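Long-range contacts in tailspike protein (Acinetobacter phage vB_ApiP_P1, PDB 6E1R), which probably recognises and degrades capsular polysaccharide of its Acinetobacter host, working as the trimeric spike of the phage tail: residues 80-85 / 112-117; 241-246 / 270-275; 345-350 / 365-370; 432-437 / 545-550. All blocks are in the same frame, centred on the assembly; numbering follows the deposited sequence.

Contact 1. Residues 80-85 / 112-117; sequences TVSACG and VVDFDL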
loop_
_atom_site.group_PDB
_atom_site.type_symbol
_atom_site.label_atom_id
_atom_site.label_comp_id
_atom_site.label_asym_id
_atom_site.label_seq_id
_atom_site.Cartn_x
_atom_site.Cartn_y
_atom_site.Cartn_z
ATOM N N THR A 80 3.080 19.581 -33.906
ATOM C CA THR A 80 2.782 20.648 -32.963
ATOM C C THR A 80 1.456 21.296 -33.332
ATOM O O THR A 80 1.051 21.293 -34.499
ATOM C CB THR A 80 3.885 21.719 -32.941
ATOM O OG1 THR A 80 3.969 22.353 -34.224
ATOM C CG2 THR A 80 5.230 21.094 -32.609
ATOM N N VAL A 81 0.776 21.847 -32.322
ATOM C CA VAL A 81 -0.490 22.531 -32.578
ATOM C C VAL A 81 -0.258 23.772 -33.432
ATOM O O VAL A 81 -1.151 24.197 -34.175
ATOM C CB VAL A 81 -1.216 22.870 -31.257
ATOM C CG1 VAL A 81 -1.044 21.749 -30.244
ATOM C CG2 VAL A 81 -0.741 24.199 -30.685
ATOM N N SER A 82 0.935 24.369 -33.349
ATOM C CA SER A 82 1.246 25.512 -34.200
ATOM C C SER A 82 1.274 25.119 -35.667
ATOM O O SER A 82 0.898 25.918 -36.531
ATOM C CB SER A 82 2.592 26.120 -33.800
ATOM O OG SER A 82 2.554 26.633 -32.481
ATOM N N ALA A 83 1.706 23.895 -35.967
ATOM C CA ALA A 83 1.690 23.395 -37.335
ATOM C C ALA A 83 0.290 23.056 -37.831
ATOM O O ALA A 83 0.149 22.655 -38.992
ATOM C CB ALA A 83 2.591 22.164 -37.448
ATOM N N CYS A 84 -0.740 23.201 -36.999
ATOM C CA CYS A 84 -2.112 22.924 -37.401
ATOM C C CYS A 84 -2.971 24.182 -37.475
ATOM O O CYS A 84 -4.198 24.075 -37.566
ATOM C CB CYS A 84 -2.748 21.908 -36.451
ATOM S SG CYS A 84 -1.901 20.312 -36.397
ATOM N N GLY A 85 -2.363 25.363 -37.434
ATOM C CA GLY A 85 -3.095 26.606 -37.559
ATOM C C GLY A 85 -3.232 27.425 -36.294
ATOM O O GLY A 85 -3.956 28.429 -36.308
ATOM N N VAL A 112 1.940 17.813 -29.547
ATOM C CA VAL A 112 2.702 18.649 -28.627
ATOM C C VAL A 112 2.143 20.061 -28.685
ATOM O O VAL A 112 2.007 20.638 -29.771
ATOM C CB VAL A 112 4.203 18.645 -28.968
ATOM C CG1 VAL A 112 4.945 19.659 -28.111
ATOM C CG2 VAL A 112 4.786 17.253 -28.782
ATOM N N VAL A 113 1.829 20.618 -27.522
ATOM C CA VAL A 113 1.360 21.992 -27.402
ATOM C C VAL A 113 2.574 22.846 -27.063
ATOM O O VAL A 113 3.137 22.737 -25.969
ATOM C CB VAL A 113 0.261 22.127 -26.340
ATOM C CG1 VAL A 113 -0.376 23.506 -26.408
ATOM C CG2 VAL A 113 -0.785 21.041 -26.520
ATOM N N ASP A 114 2.979 23.699 -28.001
ATOM C CA ASP A 114 4.212 24.462 -27.874
ATOM C C ASP A 114 3.999 25.888 -27.381
ATOM O O ASP A 114 4.983 26.569 -27.073
ATOM C CB ASP A 114 4.962 24.470 -29.213
ATOM C CG ASP A 114 4.053 24.761 -30.388
ATOM O OD1 ASP A 114 2.828 24.550 -30.260
ATOM O OD2 ASP A 114 4.568 25.181 -31.447
ATOM N N PHE A 115 2.756 26.357 -27.305
ATOM C CA PHE A 115 2.460 27.625 -26.655
ATOM C C PHE A 115 1.067 27.542 -26.048
ATOM O O PHE A 115 0.248 26.705 -26.439
ATOM C CB PHE A 115 2.576 28.812 -27.624
ATOM C CG PHE A 115 1.448 28.913 -28.611
ATOM C CD1 PHE A 115 1.468 28.181 -29.786
ATOM C CD2 PHE A 115 0.378 29.760 -28.376
ATOM C CE1 PHE A 115 0.436 28.280 -30.700
ATOM C CE2 PHE A 115 -0.659 29.862 -29.284
ATOM C CZ PHE A 115 -0.628 29.122 -30.448
ATOM N N ASP A 116 0.804 28.423 -25.085
ATOM C CA ASP A 116 -0.449 28.363 -24.342
ATOM C C ASP A 116 -1.621 28.690 -25.256
ATOM O O ASP A 116 -1.618 29.712 -25.950
ATOM C CB ASP A 116 -0.412 29.320 -23.151
ATOM C CG ASP A 116 0.649 28.945 -22.132
ATOM O OD1 ASP A 116 1.039 27.758 -22.086
ATOM O OD2 ASP A 116 1.093 29.835 -21.377
ATOM N N LEU A 117 -2.629 27.826 -25.244
ATOM C CA LEU A 117 -3.791 27.969 -26.104
ATOM C C LEU A 117 -4.962 28.573 -25.339
ATOM O O LEU A 117 -5.084 28.418 -24.120
ATOM C CB LEU A 117 -4.198 26.616 -26.690
ATOM C CG LEU A 117 -3.131 25.897 -27.518
ATOM C CD1 LEU A 117 -3.685 24.613 -28.112
ATOM C CD2 LEU A 117 -2.598 26.809 -28.608
#
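Ser82 donates from OG to Asp114 OD2 across 2.7 Å, reaching that oxygen on its syn side but 29° out of the carboxylate plane. The other bond across the contact belongs to the backbone, Val81 N to Val112 O at 3.1 Å, and it accompanies the parallel bridge of Thr80 with Val112. Strands 79-80 and 111-113 meet here at the start of the tailspike's parallel beta-helix, with helix 94-106 between them in sequence and resting on Leu117. Asp114 CG lies between its own backbone N and carbonyl carbon (chi1 46°), a rotation that brings the carboxylate to Ser82. The short 3-10 turn holding that serine is tied at its base by an ST motif, in which Ala83 N donates to Thr80 OG1 at 3.2 Å. Beside the polar pair, Val81 packs between the two segments: CG1 packs on Val113 CG2, while CG2 meets Leu117 CD2 tip to tip at 3.8 Å. His93 packs edge-to-face with the Phe115 ring. One face of that ring carries Leu117 CD2, 3.5 Å above the plane and toward the rim, and at the ring's edge Ser82 OG lies 3.2 Å from Phe115 CE1.

Contact 2. Residues 241-246 / 270-275; sequences GVVGTR and DSYGTQ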
loop_
_atom_site.group_PDB
_atom_site.type_symbol
_atom_site.label_atom_id
_atom_site.label_comp_id
_atom_site.label_asym_id
_atom_site.label_seq_id
_atom_site.Cartn_x
_atom_site.Cartn_y
_atom_site.Cartn_z
ATOM N N GLY A 241 -22.058 8.636 -13.764
ATOM C CA GLY A 241 -22.283 7.600 -14.748
ATOM C C GLY A 241 -23.689 7.039 -14.732
ATOM O O GLY A 241 -24.626 7.692 -14.261
ATOM N N VAL A 242 -23.840 5.821 -15.248
ATOM C CA VAL A 242 -25.112 5.108 -15.278
ATOM C C VAL A 242 -24.911 3.768 -14.582
ATOM O O VAL A 242 -23.931 3.065 -14.857
ATOM C CB VAL A 242 -25.615 4.911 -16.720
ATOM C CG1 VAL A 242 -26.917 4.128 -16.737
ATOM C CG2 VAL A 242 -25.783 6.255 -17.416
ATOM N N VAL A 243 -25.837 3.416 -13.688
ATOM C CA VAL A 243 -25.703 2.173 -12.939
ATOM C C VAL A 243 -25.774 0.993 -13.893
ATOM O O VAL A 243 -26.661 0.918 -14.755
ATOM C CB VAL A 243 -26.787 2.081 -11.854
ATOM C CG1 VAL A 243 -26.771 0.706 -11.199
ATOM C CG2 VAL A 243 -26.593 3.171 -10.813
ATOM N N GLY A 244 -24.833 0.067 -13.748
ATOM C CA GLY A 244 -24.821 -1.178 -14.498
ATOM C C GLY A 244 -24.029 -1.185 -15.787
ATOM O O GLY A 244 -23.388 -2.186 -16.117
ATOM N N THR A 245 -24.060 -0.085 -16.531
ATOM C CA THR A 245 -23.435 -0.024 -17.845
ATOM C C THR A 245 -22.250 0.921 -17.912
ATOM O O THR A 245 -21.279 0.627 -18.609
ATOM C CB THR A 245 -24.459 0.398 -18.902
ATOM O OG1 THR A 245 -25.051 1.648 -18.526
ATOM C CG2 THR A 245 -25.548 -0.657 -19.033
ATOM N N ARG A 246 -22.300 2.055 -17.215
ATOM C CA ARG A 246 -21.220 3.038 -17.295
ATOM C C ARG A 246 -20.983 3.572 -15.884
ATOM O O ARG A 246 -21.584 4.569 -15.477
ATOM C CB ARG A 246 -21.583 4.141 -18.278
ATOM C CG ARG A 246 -21.499 3.659 -19.712
ATOM C CD ARG A 246 -22.084 4.646 -20.702
ATOM N NE ARG A 246 -22.609 3.967 -21.892
ATOM C CZ ARG A 246 -21.888 3.265 -22.763
ATOM N NH1 ARG A 246 -20.579 3.125 -22.602
ATOM N NH2 ARG A 246 -22.483 2.690 -23.801
ATOM N N ASP A 270 -20.727 8.620 -8.574
ATOM C CA ASP A 270 -21.959 7.919 -8.229
ATOM C C ASP A 270 -21.984 6.563 -8.931
ATOM O O ASP A 270 -20.949 6.017 -9.338
ATOM C CB ASP A 270 -23.177 8.782 -8.587
ATOM C CG ASP A 270 -23.233 9.138 -10.066
ATOM O OD1 ASP A 270 -22.348 8.700 -10.829
ATOM O OD2 ASP A 270 -24.170 9.862 -10.467
ATOM N N SER A 271 -23.188 6.005 -9.074
ATOM C CA SER A 271 -23.436 4.750 -9.782
ATOM C C SER A 271 -22.695 3.570 -9.162
ATOM O O SER A 271 -22.447 2.568 -9.841
ATOM C CB SER A 271 -23.083 4.873 -11.268
ATOM O OG SER A 271 -23.804 5.932 -11.872
ATOM N N TYR A 272 -22.343 3.674 -7.878
ATOM C CA TYR A 272 -21.622 2.619 -7.164
ATOM C C TYR A 272 -20.291 2.304 -7.846
ATOM O O TYR A 272 -19.909 1.142 -8.000
ATOM C CB TYR A 272 -22.482 1.362 -7.013
ATOM C CG TYR A 272 -23.804 1.628 -6.330
ATOM C CD1 TYR A 272 -24.939 1.940 -7.067
ATOM C CD2 TYR A 272 -23.914 1.582 -4.945
ATOM C CE1 TYR A 272 -26.148 2.191 -6.447
ATOM C CE2 TYR A 272 -25.122 1.831 -4.315
ATOM C CZ TYR A 272 -26.234 2.135 -5.071
ATOM O OH TYR A 272 -27.438 2.385 -4.453
ATOM N N GLY A 273 -19.585 3.354 -8.260
ATOM C CA GLY A 273 -18.288 3.162 -8.881
ATOM C C GLY A 273 -17.288 2.552 -7.918
ATOM O O GLY A 273 -17.312 2.809 -6.714
ATOM N N THR A 274 -16.385 1.747 -8.469
ATOM C CA THR A 274 -15.504 0.904 -7.676
ATOM C C THR A 274 -14.046 1.322 -7.820
ATOM O O THR A 274 -13.625 1.834 -8.860
ATOM C CB THR A 274 -15.651 -0.568 -8.082
ATOM O OG1 THR A 274 -15.367 -0.712 -9.479
ATOM C CG2 THR A 274 -17.060 -1.056 -7.810
ATOM N N GLN A 275 -13.286 1.097 -6.747
ATOM C CA GLN A 275 -11.825 1.175 -6.742
ATOM C C GLN A 275 -11.337 2.593 -7.065
ATOM O O GLN A 275 -10.815 2.885 -8.142
ATOM C CB GLN A 275 -11.229 0.142 -7.706
ATOM C CG GLN A 275 -11.516 -1.299 -7.309
ATOM C CD GLN A 275 -10.742 -1.733 -6.081
ATOM O OE1 GLN A 275 -9.552 -1.442 -5.949
ATOM N NE2 GLN A 275 -11.413 -2.432 -5.173
#
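Gly241 N donates to Asp270 OD1 at 2.9 Å, nearly straight (160°) and onto the syn lone pair of that oxygen. The bond fastens the base of a surface loop to a corner of the parallel beta-helix: strands 235-239 and 267-270 run side by side in one parallel sheet, the first leads into the loop, and the second ends where the chain bends at Ser271 and Tyr272. Both corner residues have left-handed helical backbone angles, and the Ser271 side chain points to the loop, its OG 3.1 Å from Gly241 O. Next along, Val242 closes the loop on itself. Its N donates to Arg246 O and its O accepts from Arg246 N at 3.0 Å, leaving Val243, Gly244 and Thr245 to make the exposed bend. Val243 supplies the apolar part of the contact through a single methyl: chi1 of 172° sets CG1 anti to the backbone N and leaves CG2 beside N, where it touches Ser271 CA at 3.7 Å and lies at the edge of the Tyr272 ring, 4.3 Å from CD1. The phenol is held at its far end, where Tyr272 OH bonds to Asn323 N. Gly244 N is taken by Glu247 OE2. Arg246 sends its side chain away from the corner, about 11 Å from a bound sodium ion. Beyond the corner, Thr274 and Gln275 turn to the trimer interface, bonding to Tyr307 and to the backbone of Gly306 and Gly336 of a second subunit. Across the corner itself Gly273 N donates to Asp270 O at 3.2 Å.

Contact 3. Residues 345-350 / 365-370; sequences VAIGKN and GQLISA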
loop_
_atom_site.group_PDB
_atom_site.type_symbol
_atom_site.label_atom_id
_atom_site.label_comp_id
_atom_site.label_asym_id
_atom_site.label_seq_id
_atom_site.Cartn_x
_atom_site.Cartn_y
_atom_site.Cartn_z
ATOM N N VAL A 345 -16.710 17.629 11.941
ATOM C CA VAL A 345 -17.735 16.832 12.609
ATOM C C VAL A 345 -17.258 15.396 12.799
ATOM O O VAL A 345 -17.180 14.903 13.929
ATOM C CB VAL A 345 -19.061 16.869 11.827
ATOM C CG1 VAL A 345 -20.133 16.084 12.565
ATOM C CG2 VAL A 345 -19.506 18.306 11.612
ATOM N N ALA A 346 -16.934 14.718 11.700
ATOM C CA ALA A 346 -16.475 13.338 11.764
ATOM C C ALA A 346 -15.717 13.014 10.485
ATOM O O ALA A 346 -16.109 13.455 9.404
ATOM C CB ALA A 346 -17.644 12.364 11.952
ATOM N N ILE A 347 -14.634 12.243 10.615
ATOM C CA ILE A 347 -13.845 11.874 9.441
ATOM C C ILE A 347 -14.681 11.036 8.483
ATOM O O ILE A 347 -14.812 11.360 7.297
ATOM C CB ILE A 347 -12.560 11.141 9.863
ATOM C CG1 ILE A 347 -11.667 12.063 10.695
ATOM C CG2 ILE A 347 -11.813 10.628 8.643
ATOM C CD1 ILE A 347 -10.431 11.384 11.243
ATOM N N GLY A 348 -15.267 9.955 8.985
ATOM C CA GLY A 348 -16.116 9.121 8.161
ATOM C C GLY A 348 -17.582 9.273 8.507
ATOM O O GLY A 348 -17.980 9.049 9.654
ATOM N N LYS A 349 -18.397 9.652 7.527
ATOM C CA LYS A 349 -19.835 9.792 7.708
ATOM C C LYS A 349 -20.537 8.707 6.908
ATOM O O LYS A 349 -20.341 8.601 5.693
ATOM C CB LYS A 349 -20.318 11.175 7.272
ATOM C CG LYS A 349 -21.834 11.311 7.222
ATOM C CD LYS A 349 -22.475 11.013 8.571
ATOM C CE LYS A 349 -23.994 11.056 8.477
ATOM N NZ LYS A 349 -24.655 10.688 9.761
ATOM N N ASN A 350 -21.355 7.913 7.589
ATOM C CA ASN A 350 -22.112 6.841 6.964
ATOM C C ASN A 350 -23.573 7.247 6.844
ATOM O O ASN A 350 -24.141 7.834 7.770
ATOM C CB ASN A 350 -22.005 5.551 7.777
ATOM C CG ASN A 350 -20.631 4.925 7.700
ATOM O OD1 ASN A 350 -19.681 5.544 7.222
ATOM N ND2 ASN A 350 -20.517 3.689 8.176
ATOM N N GLY A 365 -2.212 12.931 14.181
ATOM C CA GLY A 365 -2.674 14.298 14.064
ATOM C C GLY A 365 -3.500 14.708 15.269
ATOM O O GLY A 365 -3.513 14.036 16.300
ATOM N N GLN A 366 -4.197 15.830 15.102
ATOM C CA GLN A 366 -5.024 16.426 16.141
ATOM C C GLN A 366 -6.442 16.590 15.611
ATOM O O GLN A 366 -6.639 16.977 14.455
ATOM C CB GLN A 366 -4.454 17.776 16.591
ATOM C CG GLN A 366 -5.324 18.531 17.580
ATOM C CD GLN A 366 -4.715 19.855 17.995
ATOM O OE1 GLN A 366 -4.903 20.875 17.333
ATOM N NE2 GLN A 366 -3.979 19.845 19.102
ATOM N N LEU A 367 -7.427 16.300 16.457
ATOM C CA LEU A 367 -8.825 16.244 16.048
ATOM C C LEU A 367 -9.631 17.370 16.682
ATOM O O LEU A 367 -9.544 17.599 17.893
ATOM C CB LEU A 367 -9.440 14.893 16.418
ATOM C CG LEU A 367 -8.874 13.685 15.675
ATOM C CD1 LEU A 367 -9.544 12.404 16.143
ATOM C CD2 LEU A 367 -9.035 13.861 14.175
ATOM N N ILE A 368 -10.406 18.068 15.857
ATOM C CA ILE A 368 -11.478 18.940 16.319
ATOM C C ILE A 368 -12.842 18.329 16.004
ATOM O O ILE A 368 -13.845 19.038 15.946
ATOM C CB ILE A 368 -11.358 20.352 15.721
ATOM C CG1 ILE A 368 -11.319 20.280 14.195
ATOM C CG2 ILE A 368 -10.125 21.061 16.254
ATOM C CD1 ILE A 368 -11.393 21.626 13.524
ATOM N N SER A 369 -12.883 17.015 15.794
ATOM C CA SER A 369 -14.085 16.335 15.338
ATOM C C SER A 369 -14.122 14.940 15.947
ATOM O O SER A 369 -13.236 14.548 16.711
ATOM C CB SER A 369 -14.121 16.258 13.810
ATOM O OG SER A 369 -13.100 15.403 13.324
ATOM N N ALA A 370 -15.159 14.187 15.597
ATOM C CA ALA A 370 -15.219 12.778 15.941
ATOM C C ALA A 370 -14.480 11.960 14.886
ATOM O O ALA A 370 -14.086 12.465 13.832
ATOM C CB ALA A 370 -16.670 12.315 16.070
#
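Val345 O accepts from Ala370 N at 2.7 Å, and two residues further on Ile347 N gives its hydrogen to Ala370 O at 3.3 Å. Both polar atoms of the Ala370 backbone are therefore engaged by the same short piece of chain, on the two sides of Ala346. Neither donor sits in the plane of the carbonyl it addresses: Ala370 N is 42° out of the Val345 carbonyl plane, and Ile347 N is 36° out of that of Ala370. Ala370 O also draws a CA-H...O contact from Ala346 CA at 3.3 Å. The methyls of Ala346 and Ala370 project to the same face of this pairing, with their CB atoms 4.2 Å apart. Such a parallel bridge is how one coil of a parallel beta-helix is joined to the next, and strand 346-350 is bonded in addition to the coil before it, through backbone contacts with Pro315, Val317 and Ile318. At Ile347 and Gly348 the chain turns a corner. The isoleucine side chain extends from there, CG1 beside its own N and the chain straight beyond (chi2 175°), and its CD1 meets Leu367 CD2 at 4.1 Å, the two side chains crossing at about a right angle. Val317 and Phe393 pack on Ile347 and Leu367 respectively. Ser369 approaches with carbon rather than oxygen, its CB lying 3.3 Å from Val345 O. Past the corner Lys349 NZ forms a salt bridge with Glu373 OE2, and the buried Asn350 amide is satisfied at both ends, OD1 by Tyr358 OH and ND2 by Pro356 O.

Contact 4. Residues 432-437 / 545-550; sequences KHNYKK and VFTTGN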
loop_
_atom_site.group_PDB
_atom_site.type_symbol
_atom_site.label_atom_id
_atom_site.label_comp_id
_atom_site.label_asym_id
_atom_site.label_seq_id
_atom_site.Cartn_x
_atom_site.Cartn_y
_atom_site.Cartn_z
ATOM N N LYS A 432 -17.866 -10.512 31.278
ATOM C CA LYS A 432 -19.034 -11.074 30.599
ATOM C C LYS A 432 -18.605 -12.195 29.649
ATOM O O LYS A 432 -18.799 -12.145 28.434
ATOM C CB LYS A 432 -19.798 -9.976 29.870
ATOM C CG LYS A 432 -20.441 -8.963 30.802
ATOM C CD LYS A 432 -21.326 -7.983 30.052
ATOM C CE LYS A 432 -21.902 -6.945 30.999
ATOM N NZ LYS A 432 -22.806 -5.986 30.305
ATOM N N HIS A 433 -18.001 -13.223 30.241
ATOM C CA HIS A 433 -17.526 -14.396 29.520
ATOM C C HIS A 433 -18.583 -15.491 29.612
ATOM O O HIS A 433 -18.959 -15.898 30.717
ATOM C CB HIS A 433 -16.193 -14.878 30.096
ATOM C CG HIS A 433 -15.697 -16.157 29.497
ATOM N ND1 HIS A 433 -14.839 -17.004 30.163
ATOM C CD2 HIS A 433 -15.927 -16.728 28.291
ATOM C CE1 HIS A 433 -14.568 -18.046 29.398
ATOM N NE2 HIS A 433 -15.216 -17.903 28.256
ATOM N N ASN A 434 -19.050 -15.966 28.455
ATOM C CA ASN A 434 -20.147 -16.935 28.385
ATOM C C ASN A 434 -21.346 -16.431 29.185
ATOM O O ASN A 434 -21.937 -17.143 29.999
ATOM C CB ASN A 434 -19.697 -18.317 28.863
ATOM C CG ASN A 434 -18.553 -18.875 28.037
ATOM O OD1 ASN A 434 -18.350 -18.482 26.888
ATOM N ND2 ASN A 434 -17.798 -19.801 28.621
ATOM N N TYR A 435 -21.705 -15.178 28.928
ATOM C CA TYR A 435 -22.623 -14.406 29.750
ATOM C C TYR A 435 -23.962 -14.259 29.042
ATOM O O TYR A 435 -24.014 -14.091 27.820
ATOM C CB TYR A 435 -22.006 -13.036 30.060
ATOM C CG TYR A 435 -22.960 -11.909 30.396
ATOM C CD1 TYR A 435 -23.528 -11.127 29.395
ATOM C CD2 TYR A 435 -23.251 -11.589 31.714
ATOM C CE1 TYR A 435 -24.380 -10.085 29.697
ATOM C CE2 TYR A 435 -24.101 -10.546 32.027
ATOM C CZ TYR A 435 -24.663 -9.798 31.014
ATOM O OH TYR A 435 -25.511 -8.757 31.315
ATOM N N LYS A 436 -25.044 -14.326 29.815
ATOM C CA LYS A 436 -26.382 -14.120 29.282
ATOM C C LYS A 436 -27.211 -13.323 30.275
ATOM O O LYS A 436 -27.127 -13.542 31.487
ATOM C CB LYS A 436 -27.088 -15.444 28.966
ATOM C CG LYS A 436 -28.332 -15.262 28.112
ATOM C CD LYS A 436 -29.427 -16.242 28.475
ATOM C CE LYS A 436 -30.684 -15.977 27.663
ATOM N NZ LYS A 436 -31.199 -14.595 27.874
ATOM N N LYS A 437 -28.007 -12.398 29.748
ATOM C CA LYS A 437 -28.882 -11.540 30.536
ATOM C C LYS A 437 -30.329 -11.835 30.181
ATOM O O LYS A 437 -30.685 -11.887 28.998
ATOM C CB LYS A 437 -28.575 -10.063 30.265
ATOM C CG LYS A 437 -29.449 -9.062 31.010
ATOM C CD LYS A 437 -28.994 -8.840 32.432
ATOM C CE LYS A 437 -29.555 -7.543 32.990
ATOM N NZ LYS A 437 -29.100 -6.365 32.201
ATOM N N VAL A 545 -26.306 -14.945 33.900
ATOM C CA VAL A 545 -25.754 -16.291 33.981
ATOM C C VAL A 545 -24.365 -16.295 33.358
ATOM O O VAL A 545 -24.151 -15.720 32.284
ATOM C CB VAL A 545 -26.674 -17.317 33.290
ATOM C CG1 VAL A 545 -26.136 -18.728 33.472
ATOM C CG2 VAL A 545 -28.091 -17.208 33.834
ATOM N N PHE A 546 -23.424 -16.950 34.034
ATOM C CA PHE A 546 -22.053 -17.118 33.560
ATOM C C PHE A 546 -21.762 -18.613 33.546
ATOM O O PHE A 546 -21.714 -19.247 34.605
ATOM C CB PHE A 546 -21.055 -16.378 34.453
ATOM C CG PHE A 546 -21.358 -14.915 34.635
ATOM C CD1 PHE A 546 -22.296 -14.496 35.567
ATOM C CD2 PHE A 546 -20.693 -13.958 33.885
ATOM C CE1 PHE A 546 -22.572 -13.152 35.739
ATOM C CE2 PHE A 546 -20.964 -12.610 34.054
ATOM C CZ PHE A 546 -21.905 -12.207 34.982
ATOM N N THR A 547 -21.561 -19.174 32.358
ATOM C CA THR A 547 -21.421 -20.612 32.205
ATOM C C THR A 547 -19.958 -21.004 32.042
ATOM O O THR A 547 -19.124 -20.208 31.601
ATOM C CB THR A 547 -22.225 -21.123 31.005
ATOM O OG1 THR A 547 -21.521 -20.828 29.793
ATOM C CG2 THR A 547 -23.595 -20.463 30.963
ATOM N N THR A 548 -19.657 -22.246 32.414
ATOM C CA THR A 548 -18.324 -22.816 32.290
ATOM C C THR A 548 -18.466 -24.287 31.937
ATOM O O THR A 548 -19.329 -24.981 32.482
ATOM C CB THR A 548 -17.518 -22.661 33.591
ATOM O OG1 THR A 548 -17.488 -21.282 33.980
ATOM C CG2 THR A 548 -16.092 -23.158 33.405
ATOM N N GLY A 549 -17.624 -24.759 31.023
ATOM C CA GLY A 549 -17.655 -26.157 30.644
ATOM C C GLY A 549 -18.491 -26.425 29.410
ATOM O O GLY A 549 -18.627 -25.556 28.544
ATOM N N ASN A 550 -19.055 -27.626 29.317
ATOM C CA ASN A 550 -19.832 -28.038 28.148
ATOM C C ASN A 550 -21.303 -27.649 28.268
ATOM O O ASN A 550 -22.193 -28.485 28.126
ATOM C CB ASN A 550 -19.684 -29.540 27.940
ATOM C CG ASN A 550 -18.268 -29.939 27.585
ATOM O OD1 ASN A 550 -17.671 -30.792 28.240
ATOM N ND2 ASN A 550 -17.721 -29.324 26.542
#
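Lys436 and Val545 form the hydrogen-bonded pair of this contact: Lys436 N reaches Val545 O at 3.0 Å, Val545 N reaches Lys436 O at 2.9 Å, and both donors lie in the plane of the carbonyl they use. Next to them, Tyr435 and Phe546 are the non-hydrogen-bonded pair. Their side chains lie side by side, pointing the same way, with the ring planes oblique at 52° and Tyr435 CD2 close to Phe546 CE2. The grip is extended by Asn434, whose left-handed backbone breaks the strand. Its O accepts from Thr547 N at 3.1 Å, and its ND2, with the acceptor in the amide plane, donates to Thr547 O at 3.3 Å. These are the strands 435-443 and 539-548 of the antiparallel sheet in the C-terminal beta-domain, the former outermost within its chain. At and before the break the chain meets a second subunit: Asn434 OD1 bonds to Ser430 N of that subunit, and Lys432 and His433 join a parallel ladder with it, while Phe546 packs on Asn550 of the third. The looser parts are partly exposed lysines, Lys432 by the Tyr435 ring and Lys436 on the Val545 face. Lys432 CD lies 3.7 Å above one face of the Tyr435 ring, toward its rim, and the phenol OH is held by Glu544 OE2. Lys436 leads off from Val545, its NZ bonding to Thr438 OG1 and, weakly, to Lys437 O at 3.0 Å.

The four contacts follow one another along the chain without interleaving and are spread along this C-terminal portion of the longer tailspike protein. Contact 1 lies at the N-terminal start of the beta-helix, about 36 Å between centres from contact 2 in its middle; both reach the same parallel strand system. Contact 3, its centre about 28 Å from that of contact 2, belongs to a later coil, and strands 267-270 and 346-350 lie on the same parallel face of the beta-helix. Contact 4 stands apart in the C-terminal antiparallel domain, about 37 Å from contact 3 and 78 Å from contact 1, again between centres. Contacts 2 and 4 both involve segments touching the second subunit, whereas no other chain of the assembly touches contacts 1 and 3.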